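Local atomic coordinates of type III Pentaketide Synthase (Neurospora crassa, PDB entry 3EUO), a protein that acts as a fungal type III polyketide synthase, making pentaketides and probably working by acyl transfer as in the chalcone and stilbene synthase family. Residues 6-11 and 93-98; 84-89 and 121-126; 104-109 and 133-138; 170-175 and 205-210. All blocks are in the same frame, centred on the assembly; numbering follows the deposited sequence.

Interaction 1. Residues 6-11 and 93-98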
loop_
_atom_site.group_PDB
_atom_site.type_symbol
_atom_site.label_atom_id
_atom_site.label_comp_id
_atom_site.label_asym_id
_atom_site.label_seq_id
_atom_site.Cartn_x
_atom_site.Cartn_y
_atom_site.Cartn_z
ATOM N N THR A 6 -19.049 0.878 13.275
ATOM C CA THR A 6 -19.735 0.125 14.331
ATOM C C THR A 6 -18.849 -0.161 15.544
ATOM O O THR A 6 -19.330 -0.608 16.588
ATOM C CB THR A 6 -20.320 -1.181 13.803
ATOM O OG1 THR A 6 -19.292 -1.922 13.140
ATOM C CG2 THR A 6 -21.450 -0.906 12.822
ATOM N N GLY A 7 -17.555 0.107 15.406
ATOM C CA GLY A 7 -16.638 0.017 16.539
ATOM C C GLY A 7 -15.389 0.832 16.286
ATOM O O GLY A 7 -15.017 1.057 15.134
ATOM N N LEU A 8 -14.756 1.286 17.365
ATOM C CA LEU A 8 -13.468 1.969 17.289
ATOM C C LEU A 8 -12.604 1.458 18.424
ATOM O O LEU A 8 -13.112 1.142 19.507
ATOM C CB LEU A 8 -13.619 3.495 17.416
ATOM C CG LEU A 8 -14.524 4.267 16.453
ATOM C CD1 LEU A 8 -15.950 4.396 17.012
ATOM C CD2 LEU A 8 -13.937 5.652 16.183
ATOM N N GLY A 9 -11.302 1.378 18.174
ATOM C CA GLY A 9 -10.337 0.994 19.192
ATOM C C GLY A 9 -9.038 1.745 19.014
ATOM O O GLY A 9 -8.620 2.036 17.887
ATOM N N VAL A 10 -8.398 2.057 20.135
ATOM C CA VAL A 10 -7.156 2.811 20.127
ATOM C C VAL A 10 -6.237 2.192 21.160
ATOM O O VAL A 10 -6.673 1.833 22.256
ATOM C CB VAL A 10 -7.399 4.305 20.461
ATOM C CG1 VAL A 10 -6.082 5.093 20.487
ATOM C CG2 VAL A 10 -8.376 4.930 19.465
ATOM N N GLN A 11 -4.964 2.051 20.803
ATOM C CA GLN A 11 -3.975 1.569 21.757
ATOM C C GLN A 11 -2.678 2.346 21.624
ATOM O O GLN A 11 -1.918 2.167 20.667
ATOM C CB GLN A 11 -3.730 0.060 21.605
ATOM C CG GLN A 11 -2.775 -0.518 22.649
ATOM C CD GLN A 11 -3.351 -0.500 24.058
ATOM O OE1 GLN A 11 -4.560 -0.619 24.255
ATOM N NE2 GLN A 11 -2.478 -0.354 25.046
ATOM N N MET A 93 -13.316 -4.466 17.125
ATOM C CA MET A 93 -14.149 -5.647 16.850
ATOM C C MET A 93 -15.096 -5.939 18.014
ATOM O O MET A 93 -16.262 -6.269 17.801
ATOM C CB MET A 93 -13.284 -6.874 16.527
ATOM C CG MET A 93 -12.489 -6.763 15.215
ATOM S SD MET A 93 -11.298 -8.137 14.984
ATOM C CE MET A 93 -12.434 -9.496 14.722
ATOM N N ALA A 94 -14.594 -5.807 19.239
ATOM C CA ALA A 94 -15.398 -6.051 20.444
ATOM C C ALA A 94 -16.587 -5.104 20.539
ATOM O O ALA A 94 -17.704 -5.527 20.850
ATOM C CB ALA A 94 -14.527 -5.955 21.699
ATOM N N GLU A 95 -16.353 -3.823 20.257
ATOM C CA GLU A 95 -17.429 -2.840 20.277
ATOM C C GLU A 95 -18.456 -3.136 19.186
ATOM O O GLU A 95 -19.654 -2.940 19.390
ATOM C CB GLU A 95 -16.891 -1.418 20.131
ATOM C CG GLU A 95 -17.998 -0.355 20.104
ATOM C CD GLU A 95 -17.487 1.058 20.288
ATOM O OE1 GLU A 95 -16.428 1.402 19.715
ATOM O OE2 GLU A 95 -18.164 1.839 20.996
ATOM N N ALA A 96 -17.977 -3.614 18.038
ATOM C CA ALA A 96 -18.833 -3.915 16.889
ATOM C C ALA A 96 -19.555 -5.254 17.058
ATOM O O ALA A 96 -20.426 -5.595 16.265
ATOM C CB ALA A 96 -18.018 -3.912 15.604
ATOM N N ARG A 97 -19.180 -5.989 18.103
ATOM C CA ARG A 97 -19.708 -7.325 18.386
ATOM C C ARG A 97 -19.498 -8.294 17.222
ATOM O O ARG A 97 -20.408 -9.028 16.809
ATOM C CB ARG A 97 -21.165 -7.240 18.850
ATOM C CG ARG A 97 -21.241 -6.796 20.292
ATOM C CD ARG A 97 -22.599 -6.261 20.692
ATOM N NE ARG A 97 -22.653 -6.020 22.138
ATOM C CZ ARG A 97 -22.038 -5.021 22.780
ATOM N NH1 ARG A 97 -21.290 -4.127 22.125
ATOM N NH2 ARG A 97 -22.168 -4.918 24.096
ATOM N N LEU A 98 -18.270 -8.275 16.709
ATOM C CA LEU A 98 -17.874 -9.107 15.582
ATOM C C LEU A 98 -16.803 -10.111 15.981
ATOM O O LEU A 98 -15.844 -9.778 16.676
ATOM C CB LEU A 98 -17.370 -8.243 14.415
ATOM C CG LEU A 98 -18.407 -7.358 13.710
ATOM C CD1 LEU A 98 -17.735 -6.441 12.716
ATOM C CD2 LEU A 98 -19.496 -8.182 13.021
#
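Glu95, in the last turn of helix 70-96, reaches over Gly7 of strand 4-11 and takes the backbone N-H of Leu8. Its CG lies opposite the backbone N (chi1 178°) and the rest of the chain is extended, which carries the carboxylate along the strand. OE1 meets Leu8 N at 2.9 Å with an N-H...O angle of 158°; the N-H comes to the anti side of the carboxylate, about 20° off its plane. The same OE1 forms a salt bridge with Arg343, so it is gripped by both a backbone N-H and a guanidinium, and the carboxylate probably stays ionised. Along the way, Glu95 CG passes 3.8 Å from Gly7 CA. Leu8 runs alongside Glu95 in the same direction, its CD1 4.1 Å from OE1.

Gly7 and Ala96 have the nearest CA atoms, 4.5 Å apart; with no side chain on Gly7, the helix end can settle directly on the strand. Ala96 then packs against Thr6. Its CB is 3.4 Å from Thr6 OG1, which is turned toward that methyl, while Ala96 CA lies 3.4 Å from Thr6 O in a CA-H...O contact.

Just beyond, Arg97 takes a positive phi, and Leu98 N bonds back to Met93 O at 3.0 Å. This Schellman motif ends the helix right after its contact residues. The whole is a helix C-terminus laid on a strand of the mixed sheet, in the layered alpha/beta architecture of the thiolase-like superfamily.

Interaction 2. Residues 84-89 and 121-126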
loop_
_atom_site.group_PDB
_atom_site.type_symbol
_atom_site.label_atom_id
_atom_site.label_comp_id
_atom_site.label_asym_id
_atom_site.label_seq_id
_atom_site.Cartn_x
_atom_site.Cartn_y
_atom_site.Cartn_z
ATOM N N LEU A 84 0.213 -3.301 19.474
ATOM C CA LEU A 84 -0.689 -2.157 19.612
ATOM C C LEU A 84 -1.813 -2.286 18.592
ATOM O O LEU A 84 -2.986 -2.056 18.905
ATOM C CB LEU A 84 0.065 -0.837 19.378
ATOM C CG LEU A 84 1.295 -0.529 20.231
ATOM C CD1 LEU A 84 1.994 0.736 19.735
ATOM C CD2 LEU A 84 0.913 -0.411 21.702
ATOM N N ALA A 85 -1.441 -2.664 17.373
ATOM C CA ALA A 85 -2.400 -2.829 16.283
ATOM C C ALA A 85 -3.366 -3.978 16.572
ATOM O O ALA A 85 -4.563 -3.890 16.277
ATOM C CB ALA A 85 -1.668 -3.061 14.976
ATOM N N VAL A 86 -2.839 -5.050 17.156
ATOM C CA VAL A 86 -3.660 -6.199 17.517
ATOM C C VAL A 86 -4.687 -5.773 18.576
ATOM O O VAL A 86 -5.871 -6.073 18.447
ATOM C CB VAL A 86 -2.809 -7.408 17.987
ATOM C CG1 VAL A 86 -3.694 -8.525 18.536
ATOM C CG2 VAL A 86 -1.944 -7.946 16.835
ATOM N N GLU A 87 -4.235 -5.045 19.594
ATOM C CA GLU A 87 -5.140 -4.631 20.678
ATOM C C GLU A 87 -6.198 -3.610 20.236
ATOM O O GLU A 87 -7.369 -3.716 20.621
ATOM C CB GLU A 87 -4.335 -4.137 21.886
ATOM C CG GLU A 87 -5.174 -3.635 23.070
ATOM C CD GLU A 87 -6.037 -4.720 23.727
ATOM O OE1 GLU A 87 -5.813 -5.930 23.487
ATOM O OE2 GLU A 87 -6.947 -4.350 24.497
ATOM N N ALA A 88 -5.791 -2.634 19.417
ATOM C CA ALA A 88 -6.721 -1.646 18.860
ATOM C C ALA A 88 -7.795 -2.332 18.009
ATOM O O ALA A 88 -8.980 -2.034 18.129
ATOM C CB ALA A 88 -5.966 -0.610 18.029
ATOM N N SER A 89 -7.360 -3.261 17.164
ATOM C CA SER A 89 -8.265 -4.031 16.317
ATOM C C SER A 89 -9.224 -4.876 17.149
ATOM O O SER A 89 -10.407 -4.972 16.815
ATOM C CB SER A 89 -7.473 -4.920 15.356
ATOM O OG SER A 89 -6.679 -4.131 14.475
ATOM N N HIS A 121 -0.537 -8.637 7.654
ATOM C CA HIS A 121 -0.571 -10.093 7.714
ATOM C C HIS A 121 -0.475 -10.610 9.148
ATOM O O HIS A 121 -1.291 -11.439 9.583
ATOM C CB HIS A 121 0.555 -10.710 6.892
ATOM C CG HIS A 121 0.627 -12.198 7.036
ATOM N ND1 HIS A 121 1.429 -12.819 7.971
ATOM C CD2 HIS A 121 -0.056 -13.183 6.409
ATOM C CE1 HIS A 121 1.253 -14.126 7.896
ATOM N NE2 HIS A 121 0.361 -14.373 6.951
ATOM N N TYR A 122 0.522 -10.113 9.873
ATOM C CA TYR A 122 0.815 -10.573 11.231
ATOM C C TYR A 122 -0.306 -10.179 12.194
ATOM O O TYR A 122 -0.716 -10.981 13.047
ATOM C CB TYR A 122 2.176 -10.044 11.692
ATOM C CG TYR A 122 3.312 -10.524 10.812
ATOM C CD1 TYR A 122 4.035 -11.675 11.139
ATOM C CD2 TYR A 122 3.652 -9.838 9.647
ATOM C CE1 TYR A 122 5.080 -12.127 10.324
ATOM C CE2 TYR A 122 4.696 -10.281 8.825
ATOM C CZ TYR A 122 5.399 -11.424 9.173
ATOM O OH TYR A 122 6.427 -11.858 8.358
ATOM N N VAL A 123 -0.836 -8.970 12.025
ATOM C CA VAL A 123 -1.980 -8.524 12.831
ATOM C C VAL A 123 -3.188 -9.439 12.598
ATOM O O VAL A 123 -3.784 -9.950 13.552
ATOM C CB VAL A 123 -2.370 -7.048 12.549
ATOM C CG1 VAL A 123 -3.633 -6.660 13.353
ATOM C CG2 VAL A 123 -1.223 -6.114 12.900
ATOM N N ALA A 124 -3.525 -9.651 11.327
ATOM C CA ALA A 124 -4.637 -10.522 10.938
ATOM C C ALA A 124 -4.489 -11.952 11.476
ATOM O O ALA A 124 -5.470 -12.553 11.924
ATOM C CB ALA A 124 -4.795 -10.535 9.433
ATOM N N LYS A 125 -3.265 -12.481 11.420
ATOM C CA LYS A 125 -2.949 -13.819 11.943
ATOM C C LYS A 125 -3.171 -13.895 13.454
ATOM O O LYS A 125 -3.769 -14.851 13.956
ATOM C CB LYS A 125 -1.500 -14.199 11.604
ATOM C CG LYS A 125 -1.062 -15.594 12.083
ATOM C CD LYS A 125 0.454 -15.746 11.978
ATOM C CE LYS A 125 0.952 -17.129 12.413
ATOM N NZ LYS A 125 1.329 -17.191 13.860
ATOM N N GLU A 126 -2.677 -12.891 14.176
ATOM C CA GLU A 126 -2.863 -12.825 15.625
ATOM C C GLU A 126 -4.335 -12.706 16.019
ATOM O O GLU A 126 -4.750 -13.229 17.059
ATOM C CB GLU A 126 -2.072 -11.664 16.216
ATOM C CG GLU A 126 -0.584 -11.921 16.348
ATOM C CD GLU A 126 0.057 -11.047 17.414
ATOM O OE1 GLU A 126 -0.576 -10.832 18.476
ATOM O OE2 GLU A 126 1.193 -10.572 17.193
#
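Val86 and Val123 meet where segments 84-89 and 121-126, parts of helices 70-96 and 119-127, cross, and they bury the largest areas in the contact. The segment axes come within 9.3 Å at a signed crossing angle of -51°, and the CA atoms of these two valines are the nearest pair.

Val86 works through CG2, the methyl beside its backbone N. It lies 4.0 Å from Val123 CA and 4.1 Å from Val123 CG1, so it packs on both the backbone and the side chain of the other helix. Val123 divides its branches in turn. With chi1 at 176°, CG1 faces Val86 and also comes 4.1 Å from Ser89 OG, while CG2 turns to the CB of Ala85 at 3.7 Å.

Glu126 closes the outer flank. Its chain crosses the Val86 side chain at about a right angle, bringing OE1 to 3.6 Å from Val86 CG2, a van der Waals contact of a carboxylate oxygen with a methyl. Ser89 settles its hydroxyl within its own helix, OG donating to Ala85 O at 2.8 Å from the face of that carbonyl opposite Ser89 N.

Beneath the crossing, Ala85 and Ser89 rest on Leu170, Leu172 and Leu174 of strand 168-175. Val82, one turn earlier in helix 70-96, touches both Val123 and Glu126, and on helix 119-127 Tyr122 and Lys125 pack on Glu238 of the second subunit.

Interaction 3. Residues 104-109 and 133-138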
loop_
_atom_site.group_PDB
_atom_site.type_symbol
_atom_site.label_atom_id
_atom_site.label_comp_id
_atom_site.label_asym_id
_atom_site.label_seq_id
_atom_site.Cartn_x
_atom_site.Cartn_y
_atom_site.Cartn_z
ATOM N N THR A 104 -14.489 -9.290 6.538
ATOM C CA THR A 104 -14.426 -9.605 5.112
ATOM C C THR A 104 -13.243 -8.960 4.388
ATOM O O THR A 104 -12.746 -9.504 3.401
ATOM C CB THR A 104 -15.717 -9.177 4.384
ATOM O OG1 THR A 104 -15.892 -7.760 4.532
ATOM C CG2 THR A 104 -16.938 -9.908 4.946
ATOM N N HIS A 105 -12.830 -7.783 4.860
ATOM C CA HIS A 105 -11.707 -7.056 4.275
ATOM C C HIS A 105 -10.915 -6.431 5.416
ATOM O O HIS A 105 -11.441 -6.229 6.519
ATOM C CB HIS A 105 -12.154 -5.871 3.403
ATOM C CG HIS A 105 -13.130 -6.187 2.308
ATOM N ND1 HIS A 105 -14.424 -6.601 2.549
ATOM C CD2 HIS A 105 -13.033 -6.027 0.968
ATOM C CE1 HIS A 105 -15.062 -6.736 1.399
ATOM N NE2 HIS A 105 -14.243 -6.382 0.424
ATOM N N MET A 106 -9.667 -6.079 5.128
ATOM C CA MET A 106 -8.825 -5.312 6.035
ATOM C C MET A 106 -8.173 -4.220 5.190
ATOM O O MET A 106 -7.649 -4.508 4.115
ATOM C CB MET A 106 -7.770 -6.228 6.668
ATOM C CG MET A 106 -6.877 -5.596 7.728
ATOM S SD MET A 106 -5.808 -6.879 8.467
ATOM C CE MET A 106 -6.728 -7.356 9.906
ATOM N N VAL A 107 -8.258 -2.969 5.633
ATOM C CA VAL A 107 -7.526 -1.875 4.969
ATOM C C VAL A 107 -6.612 -1.249 6.008
ATOM O O VAL A 107 -7.092 -0.644 6.965
ATOM C CB VAL A 107 -8.451 -0.787 4.360
ATOM C CG1 VAL A 107 -7.619 0.291 3.658
ATOM C CG2 VAL A 107 -9.437 -1.397 3.370
ATOM N N SER A 108 -5.304 -1.402 5.815
ATOM C CA SER A 108 -4.311 -0.975 6.800
ATOM C C SER A 108 -3.398 0.079 6.222
ATOM O O SER A 108 -3.211 0.151 5.013
ATOM C CB SER A 108 -3.461 -2.163 7.276
ATOM O OG SER A 108 -4.286 -3.199 7.786
ATOM N N THR A 109 -2.811 0.886 7.095
ATOM C CA THR A 109 -1.850 1.882 6.642
ATOM C C THR A 109 -0.703 2.019 7.635
ATOM O O THR A 109 -0.866 1.767 8.834
ATOM C CB THR A 109 -2.544 3.240 6.354
ATOM O OG1 THR A 109 -1.635 4.131 5.690
ATOM C CG2 THR A 109 -3.071 3.880 7.620
ATOM N N LEU A 133 -9.398 -13.599 3.795
ATOM C CA LEU A 133 -9.511 -12.165 4.040
ATOM C C LEU A 133 -8.908 -11.381 2.881
ATOM O O LEU A 133 -7.816 -11.704 2.403
ATOM C CB LEU A 133 -8.765 -11.812 5.328
ATOM C CG LEU A 133 -8.720 -10.355 5.787
ATOM C CD1 LEU A 133 -10.113 -9.919 6.213
ATOM C CD2 LEU A 133 -7.757 -10.264 6.957
ATOM N N GLU A 134 -9.626 -10.364 2.413
ATOM C CA GLU A 134 -9.082 -9.494 1.376
ATOM C C GLU A 134 -8.377 -8.314 2.043
ATOM O O GLU A 134 -9.020 -7.513 2.742
ATOM C CB GLU A 134 -10.182 -9.013 0.423
ATOM C CG GLU A 134 -10.861 -10.125 -0.380
ATOM C CD GLU A 134 -11.780 -9.597 -1.461
ATOM O OE1 GLU A 134 -11.288 -8.940 -2.409
ATOM O OE2 GLU A 134 -13.004 -9.834 -1.361
ATOM N N LYS A 135 -7.063 -8.216 1.839
ATOM C CA LYS A 135 -6.274 -7.174 2.494
ATOM C C LYS A 135 -5.785 -6.120 1.509
ATOM O O LYS A 135 -5.521 -6.407 0.334
ATOM C CB LYS A 135 -5.083 -7.751 3.277
ATOM C CG LYS A 135 -5.428 -8.776 4.351
ATOM C CD LYS A 135 -4.176 -9.216 5.087
ATOM C CE LYS A 135 -3.344 -10.168 4.193
ATOM N NZ LYS A 135 -2.057 -10.472 4.838
ATOM N N VAL A 136 -5.702 -4.894 2.019
ATOM C CA VAL A 136 -5.100 -3.760 1.340
ATOM C C VAL A 136 -4.179 -3.092 2.356
ATOM O O VAL A 136 -4.643 -2.611 3.407
ATOM C CB VAL A 136 -6.176 -2.738 0.875
ATOM C CG1 VAL A 136 -5.544 -1.398 0.485
ATOM C CG2 VAL A 136 -6.996 -3.301 -0.281
ATOM N N LEU A 137 -2.877 -3.076 2.048
ATOM C CA LEU A 137 -1.907 -2.326 2.849
ATOM C C LEU A 137 -1.476 -1.109 2.069
ATOM O O LEU A 137 -0.719 -1.219 1.105
ATOM C CB LEU A 137 -0.684 -3.181 3.232
ATOM C CG LEU A 137 0.447 -2.473 4.005
ATOM C CD1 LEU A 137 -0.040 -1.858 5.321
ATOM C CD2 LEU A 137 1.625 -3.412 4.243
ATOM N N LEU A 138 -1.942 0.057 2.509
ATOM C CA LEU A 138 -1.627 1.314 1.834
ATOM C C LEU A 138 -0.214 1.788 2.123
ATOM O O LEU A 138 0.291 1.629 3.237
ATOM C CB LEU A 138 -2.613 2.410 2.261
ATOM C CG LEU A 138 -4.080 2.134 1.964
ATOM C CD1 LEU A 138 -4.927 3.297 2.465
ATOM C CD2 LEU A 138 -4.314 1.930 0.461
HETATM O O HOH W 1 -13.933 -10.504 1.079
HETATM O O HOH W 2 -4.589 -4.739 5.495
#
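Met106 bridges two residues of the neighbouring strand, bonding through its N to Glu134 and through its O to Val136. The two parallel strands, 105-109 and 134-138, are connected by helix 119-127 in a beta-alpha-beta crossover. Their axes approach to 4.6 Å, with directions 14° apart.

The backbone ladder alternates as parallel pairing requires. Met106 N gives to Glu134 O (2.9 Å), Val136 N to Met106 O, Ser108 N to Val136 O (2.8 Å, nearly straight at 173°) and Leu138 N to Ser108 O. A weak bond from Glu134 N to Thr104 O extends it, and CA-H...O contacts such as Val107 CA to Val136 O accompany these bonds.

Apolar packing differs on the two faces. Val107 and Val136 lie side by side, CG1 to CG1 at 4.2 Å, on the face covered by helix 145-162. On the other, Leu133 bends toward the neighbouring strand, its CD2 4.0 Å from Met106 CB.

Polar groups gather at the start of the pair. The His105 and Glu134 side chains extend alongside each other, ring and carboxylate planes 28° apart, and Thr104 OG1 meets His105 ND1 at the ring edge, 2.7 Å away. Glu134 OE1 is held by Arg151 and Asn155 of the second subunit, which would probably favour the charged form. Its other oxygen, OE2, accepts from a water at 2.7 Å, and that same water donates to Thr104 O at 2.8 Å.

Interaction 4. Residues 170-175 and 205-210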
loop_
_atom_site.group_PDB
_atom_site.type_symbol
_atom_site.label_atom_id
_atom_site.label_comp_id
_atom_site.label_asym_id
_atom_site.label_seq_id
_atom_site.Cartn_x
_atom_site.Cartn_y
_atom_site.Cartn_z
ATOM N N LEU A 170 -12.071 -4.223 8.721
ATOM C CA LEU A 170 -11.148 -3.726 9.726
ATOM C C LEU A 170 -10.278 -2.662 9.074
ATOM O O LEU A 170 -9.484 -2.974 8.179
ATOM C CB LEU A 170 -10.277 -4.857 10.299
ATOM C CG LEU A 170 -9.194 -4.453 11.317
ATOM C CD1 LEU A 170 -9.769 -3.657 12.495
ATOM C CD2 LEU A 170 -8.447 -5.661 11.831
ATOM N N VAL A 171 -10.426 -1.421 9.531
ATOM C CA VAL A 171 -9.622 -0.295 9.039
ATOM C C VAL A 171 -8.594 0.070 10.104
ATOM O O VAL A 171 -8.958 0.459 11.212
ATOM C CB VAL A 171 -10.478 0.943 8.714
ATOM C CG1 VAL A 171 -9.678 1.928 7.844
ATOM C CG2 VAL A 171 -11.777 0.546 8.008
ATOM N N LEU A 172 -7.312 -0.034 9.762
ATOM C CA LEU A 172 -6.262 -0.013 10.779
ATOM C C LEU A 172 -5.102 0.916 10.426
ATOM O O LEU A 172 -4.618 0.903 9.301
ATOM C CB LEU A 172 -5.736 -1.443 11.012
ATOM C CG LEU A 172 -4.534 -1.662 11.953
ATOM C CD1 LEU A 172 -4.905 -1.372 13.404
ATOM C CD2 LEU A 172 -3.971 -3.084 11.805
ATOM N N ALA A 173 -4.661 1.705 11.404
ATOM C CA ALA A 173 -3.448 2.517 11.254
ATOM C C ALA A 173 -2.487 2.232 12.393
ATOM O O ALA A 173 -2.888 2.187 13.562
ATOM C CB ALA A 173 -3.790 3.991 11.211
ATOM N N LEU A 174 -1.224 2.014 12.049
ATOM C CA LEU A 174 -0.183 1.837 13.051
ATOM C C LEU A 174 1.035 2.649 12.644
ATOM O O LEU A 174 1.520 2.533 11.515
ATOM C CB LEU A 174 0.168 0.350 13.195
ATOM C CG LEU A 174 1.453 -0.047 13.936
ATOM C CD1 LEU A 174 1.422 0.351 15.418
ATOM C CD2 LEU A 174 1.694 -1.543 13.792
ATOM N N GLU A 175 1.535 3.464 13.570
ATOM C CA GLU A 175 2.743 4.244 13.314
ATOM C C GLU A 175 3.665 4.167 14.515
ATOM O O GLU A 175 3.219 4.302 15.654
ATOM C CB GLU A 175 2.425 5.712 12.988
ATOM C CG GLU A 175 1.445 5.924 11.823
ATOM C CD GLU A 175 2.028 5.639 10.441
ATOM O OE1 GLU A 175 3.195 5.195 10.314
ATOM O OE2 GLU A 175 1.291 5.864 9.454
ATOM N N ALA A 205 -1.573 3.016 17.651
ATOM C CA ALA A 205 -2.366 2.253 16.691
ATOM C C ALA A 205 -3.823 2.533 16.963
ATOM O O ALA A 205 -4.225 2.694 18.111
ATOM C CB ALA A 205 -2.077 0.767 16.786
ATOM N N SER A 206 -4.614 2.609 15.900
ATOM C CA SER A 206 -6.038 2.848 16.041
ATOM C C SER A 206 -6.772 2.125 14.934
ATOM O O SER A 206 -6.225 1.916 13.854
ATOM C CB SER A 206 -6.344 4.337 15.991
ATOM O OG SER A 206 -5.899 4.900 14.776
ATOM N N ALA A 207 -8.012 1.738 15.211
ATOM C CA ALA A 207 -8.793 0.963 14.256
ATOM C C ALA A 207 -10.266 1.301 14.341
ATOM O O ALA A 207 -10.758 1.719 15.391
ATOM C CB ALA A 207 -8.578 -0.533 14.490
ATOM N N VAL A 208 -10.953 1.151 13.211
ATOM C CA VAL A 208 -12.409 1.184 13.179
ATOM C C VAL A 208 -12.926 -0.015 12.393
ATOM O O VAL A 208 -12.212 -0.594 11.569
ATOM C CB VAL A 208 -12.999 2.505 12.590
ATOM C CG1 VAL A 208 -12.496 3.729 13.374
ATOM C CG2 VAL A 208 -12.692 2.646 11.097
ATOM N N ILE A 209 -14.169 -0.396 12.673
ATOM C CA ILE A 209 -14.880 -1.335 11.827
ATOM C C ILE A 209 -15.849 -0.537 10.973
ATOM O O ILE A 209 -16.663 0.221 11.510
ATOM C CB ILE A 209 -15.680 -2.371 12.647
ATOM C CG1 ILE A 209 -14.742 -3.153 13.586
ATOM C CG2 ILE A 209 -16.476 -3.269 11.699
ATOM C CD1 ILE A 209 -13.619 -3.929 12.860
ATOM N N LEU A 210 -15.722 -0.667 9.654
ATOM C CA LEU A 210 -16.701 -0.085 8.733
ATOM C C LEU A 210 -17.558 -1.199 8.162
ATOM O O LEU A 210 -17.040 -2.142 7.550
ATOM C CB LEU A 210 -16.032 0.691 7.595
ATOM C CG LEU A 210 -16.968 1.560 6.736
ATOM C CD1 LEU A 210 -17.537 2.747 7.537
ATOM C CD2 LEU A 210 -16.251 2.064 5.489
#
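Segments 170-175 and 205-210 run antiparallel, their N-to-C directions 166° apart and their axes 4.7 Å at closest approach. They form a regular antiparallel ladder in the mixed sheet of the thiolase-like fold, with helices on both faces. Two hydrogen-bonded pairs carry it. In the first, Val171 N gives to Val208 O at 2.8 Å and Val208 N returns the bond to Val171 O; in the second, Ala173 and Ser206 do the same, with Ala173 N to Ser206 O almost straight at 176°. Leu170-Ile209, Leu172-Ala207 and Leu174-Ala205 are the non-hydrogen-bonded pairs. There the chains draw in, to 4.3 Å between the CA atoms of Leu174 and Ala205, and Ala207 CA comes 3.1 Å from Val171 O as a CA-H...O contact.

Side chains separate by face. On one, the leucines bend over toward the small residues opposite: Leu172 CD1 lies 3.9 Å from Ala207 CB, and Leu174 CD1 3.8 Å from Ala205 CB. Leu170 CD1 serves two partners, sitting 3.9 Å from both Ala207 CB and Ile209 CD1. On the other face Val171 and Val208 project together, and a chi1 of -57° turns Val208 CG2 against Val171 CB at 3.7 Å. Ser206 shares this face; its hydroxyl bonds to Ala333 O.

The leucine face lies under helix 70-96, with Leu84 against Ala205 and Phe77 against Leu174. Helix 145-162 covers the valine face through Leu150 and Ala153, while strands 105-109 and 4-11 flank the pair within the sheet.

Interactions 1, 3 and 4 all reach one sheet, whose strands follow in the order 134-138, 105-109, 168-175, 204-211, 4-11. Interaction 4 is the middle step, its centre about 10 Å from those of interactions 1, 2 and 3. Probable backbone hydrogen bonds join it to both sides: Val107 N to Leu170 O at 2.8 Å, and Ala207 N to Gly9 O at 2.8 Å. Interaction 2 packs on the leucine face of interaction 4, Ser89 OG 3.5 Å from Leu172 CD1, and shares helix 70-96 with interaction 1. Interactions 2 and 3 both touch the second subunit. Cys143, modified to 3-sulfinoalanine, lies five residues after Leu138 of interaction 3 in the chain.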